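Local coordinates for enoyl-CoA hydratase/isomerase family protein (Bacillus anthracis, PDB 3KQF) that probably catalyses the reversible hydration of trans-2-enoyl-CoA thioesters to 3-hydroxyacyl-CoA, at residues L35-L38 with E39-N43. Sequence-based numbering, arbitrary orientation.
Sequences LALL and EELQN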
ATOM      1  N   LEU A  35      -1.682  32.213  -9.160  1.00 17.43           N
ATOM      2  CA  LEU A  35      -0.333  32.504  -8.692  1.00 18.15           C
ATOM      3  C   LEU A  35      -0.390  33.420  -7.471  1.00 18.03           C
ATOM      4  O   LEU A  35       0.404  33.284  -6.556  1.00 18.06           O
ATOM      5  CB  LEU A  35       0.531  33.128  -9.797  1.00 17.82           C
ATOM      6  CG  LEU A  35       0.725  32.254 -11.048  1.00 19.23           C
ATOM      7  CD1 LEU A  35       1.623  32.932 -12.062  1.00 20.95           C
ATOM      8  CD2 LEU A  35       1.303  30.902 -10.662  1.00 24.96           C
ATOM      9  N   ALA A  36      -1.340  34.349  -7.453  1.00 19.51           N
ATOM     10  CA  ALA A  36      -1.477  35.265  -6.306  1.00 19.88           C
ATOM     11  C   ALA A  36      -1.825  34.493  -5.025  1.00 20.53           C
ATOM     12  O   ALA A  36      -1.246  34.748  -3.955  1.00 19.67           O
ATOM     13  CB  ALA A  36      -2.510  36.355  -6.602  1.00 19.74           C
ATOM     14  N   LEU A  37      -2.748  33.537  -5.131  1.00 19.23           N
ATOM     15  CA  LEU A  37      -3.111  32.703  -3.978  1.00 19.69           C
ATOM     16  C   LEU A  37      -1.921  31.862  -3.528  1.00 19.32           C
ATOM     17  O   LEU A  37      -1.646  31.762  -2.331  1.00 18.79           O
ATOM     18  CB  LEU A  37      -4.317  31.813  -4.290  1.00 18.76           C
ATOM     19  CG  LEU A  37      -4.756  30.787  -3.223  1.00 18.40           C
ATOM     20  CD1 LEU A  37      -6.231  30.414  -3.384  1.00 19.60           C
ATOM     21  CD2 LEU A  37      -3.888  29.518  -3.261  1.00 17.26           C
ATOM     22  N   LEU A  38      -1.185  31.295  -4.482  1.00 19.52           N
ATOM     23  CA  LEU A  38      -0.019  30.465  -4.145  1.00 19.66           C
ATOM     24  C   LEU A  38       1.037  31.279  -3.388  1.00 19.98           C
ATOM     25  O   LEU A  38       1.635  30.776  -2.435  1.00 20.51           O
ATOM     26  CB  LEU A  38       0.558  29.789  -5.395  1.00 19.96           C
ATOM     27  CG  LEU A  38      -0.368  28.762  -6.061  1.00 20.03           C
ATOM     28  CD1 LEU A  38       0.213  28.354  -7.400  1.00 19.00           C
ATOM     29  CD2 LEU A  38      -0.626  27.530  -5.190  1.00 19.93           C
ATOM     30  N   GLU A  39       1.239  32.536  -3.797  1.00 20.87           N
ATOM     31  CA  GLU A  39       2.168  33.462  -3.118  1.00 21.29           C
ATOM     32  C   GLU A  39       1.789  33.650  -1.641  1.00 21.13           C
ATOM     33  O   GLU A  39       2.641  33.539  -0.756  1.00 19.01           O
ATOM     34  CB  GLU A  39       2.169  34.827  -3.823  1.00 22.16           C
ATOM     35  CG  GLU A  39       2.948  35.946  -3.113  1.00 26.60           C
ATOM     36  CD  GLU A  39       4.442  35.711  -3.066  1.00 32.32           C
ATOM     37  OE1 GLU A  39       4.940  34.819  -3.794  1.00 38.96           O
ATOM     38  OE2 GLU A  39       5.124  36.440  -2.311  1.00 36.15           O
ATOM     39  N   GLU A  40       0.513  33.945  -1.388  1.00 20.88           N
ATOM     40  CA  GLU A  40       0.017  34.130  -0.016  1.00 21.44           C
ATOM     41  C   GLU A  40       0.129  32.863   0.828  1.00 20.31           C
ATOM     42  O   GLU A  40       0.477  32.923   2.023  1.00 18.86           O
ATOM     43  CB  GLU A  40      -1.439  34.619  -0.014  1.00 21.65           C
ATOM     44  CG  GLU A  40      -1.603  36.028  -0.505  1.00 23.74           C
ATOM     45  CD  GLU A  40      -3.035  36.528  -0.460  1.00 26.32           C
ATOM     46  OE1 GLU A  40      -3.949  35.733  -0.180  1.00 27.83           O
ATOM     47  OE2 GLU A  40      -3.244  37.744  -0.689  1.00 28.31           O
ATOM     48  N   LEU A  41      -0.185  31.724   0.218  1.00 19.11           N
ATOM     49  CA  LEU A  41      -0.118  30.457   0.904  1.00 19.21           C
ATOM     50  C   LEU A  41       1.331  30.136   1.280  1.00 19.82           C
ATOM     51  O   LEU A  41       1.598  29.737   2.401  1.00 19.78           O
ATOM     52  CB  LEU A  41      -0.771  29.352   0.062  1.00 19.62           C
ATOM     53  CG  LEU A  41      -0.961  27.986   0.707  1.00 20.54           C
ATOM     54  CD1 LEU A  41      -1.664  28.070   2.073  1.00 19.56           C
ATOM     55  CD2 LEU A  41      -1.756  27.097  -0.264  1.00 18.82           C
ATOM     56  N   GLN A  42       2.274  30.344   0.361  1.00 19.18           N
ATOM     57  CA  GLN A  42       3.684  30.106   0.666  1.00 19.05           C
ATOM     58  C   GLN A  42       4.172  30.992   1.820  1.00 19.39           C
ATOM     59  O   GLN A  42       4.941  30.547   2.654  1.00 18.28           O
ATOM     60  CB  GLN A  42       4.568  30.326  -0.564  1.00 19.52           C
ATOM     61  CG  GLN A  42       4.372  29.302  -1.693  1.00 20.15           C
ATOM     62  CD  GLN A  42       5.339  29.511  -2.855  1.00 23.80           C
ATOM     63  OE1 GLN A  42       6.123  30.451  -2.857  1.00 26.99           O
ATOM     64  NE2 GLN A  42       5.277  28.628  -3.853  1.00 22.95           N
ATOM     65  N   ASN A  43       3.744  32.253   1.845  1.00 19.60           N
ATOM     66  CA  ASN A  43       4.155  33.173   2.908  1.00 20.42           C
ATOM     67  C   ASN A  43       3.638  32.709   4.276  1.00 19.93           C
ATOM     68  O   ASN A  43       4.374  32.742   5.256  1.00 19.95           O
ATOM     69  CB  ASN A  43       3.696  34.605   2.603  1.00 20.94           C
ATOM     70  CG  ASN A  43       4.349  35.181   1.345  1.00 24.24           C
ATOM     71  OD1 ASN A  43       5.338  34.651   0.843  1.00 31.11           O
ATOM     72  ND2 ASN A  43       3.803  36.286   0.845  1.00 27.68           N
TER
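The flat carbonyl group of L38 meets Q42 one turn further on: the aliphatic stem of Q42 lies against the carbonyl oxygen, with CG 3.2 Å from L38 O, while the backbone N of the same residue donates to that oxygen at 2.9 Å. Q42 N and CG sit on opposite sides of the L38 peptide plane. With CG beside its own backbone N (chi1 -68°), the Q42 chain then runs out extended, and its amide NE2 bonds T94 OG1 on helix 81-99, where M90 and M97 also touch this side chain. The peptide carbonyl of A36 is met in a similar way by E40, whose N bonds A36 O at 3.2 Å and whose CG stands 3.7 Å from it. Beyond CG, the carboxylate of E40 turns to the N-terminal segment just ahead of strand 10-13, OE1 accepting from N9 N and OE2 from Q8 N; this pairing would probably favour the charged form. On the first carbonyl, that of L35, E39 N closes the turn, and E39 CB comes within 3.4 Å of A36 O. N43 ND2 gives E39 OE2 a weak hydrogen bond on the exposed side of the helix. L41 N donates to L37 O at 2.9 Å, and the methyls CD2 of L37 and L41 meet loosely, 4.4 Å apart, on the face that packs on L24 and I22 of strand 19-24. L38 packs on I91 of helix 81-99, whose T94 also touches L41. Successive i to i+4 bonds and this division into a buried and an exposed face are those of an amphipathic alpha helix, here the first turns of helix 35-49, the crossover of the beta-alpha-beta unit 19-24, 35-49, 56-61 in the crotonase fold.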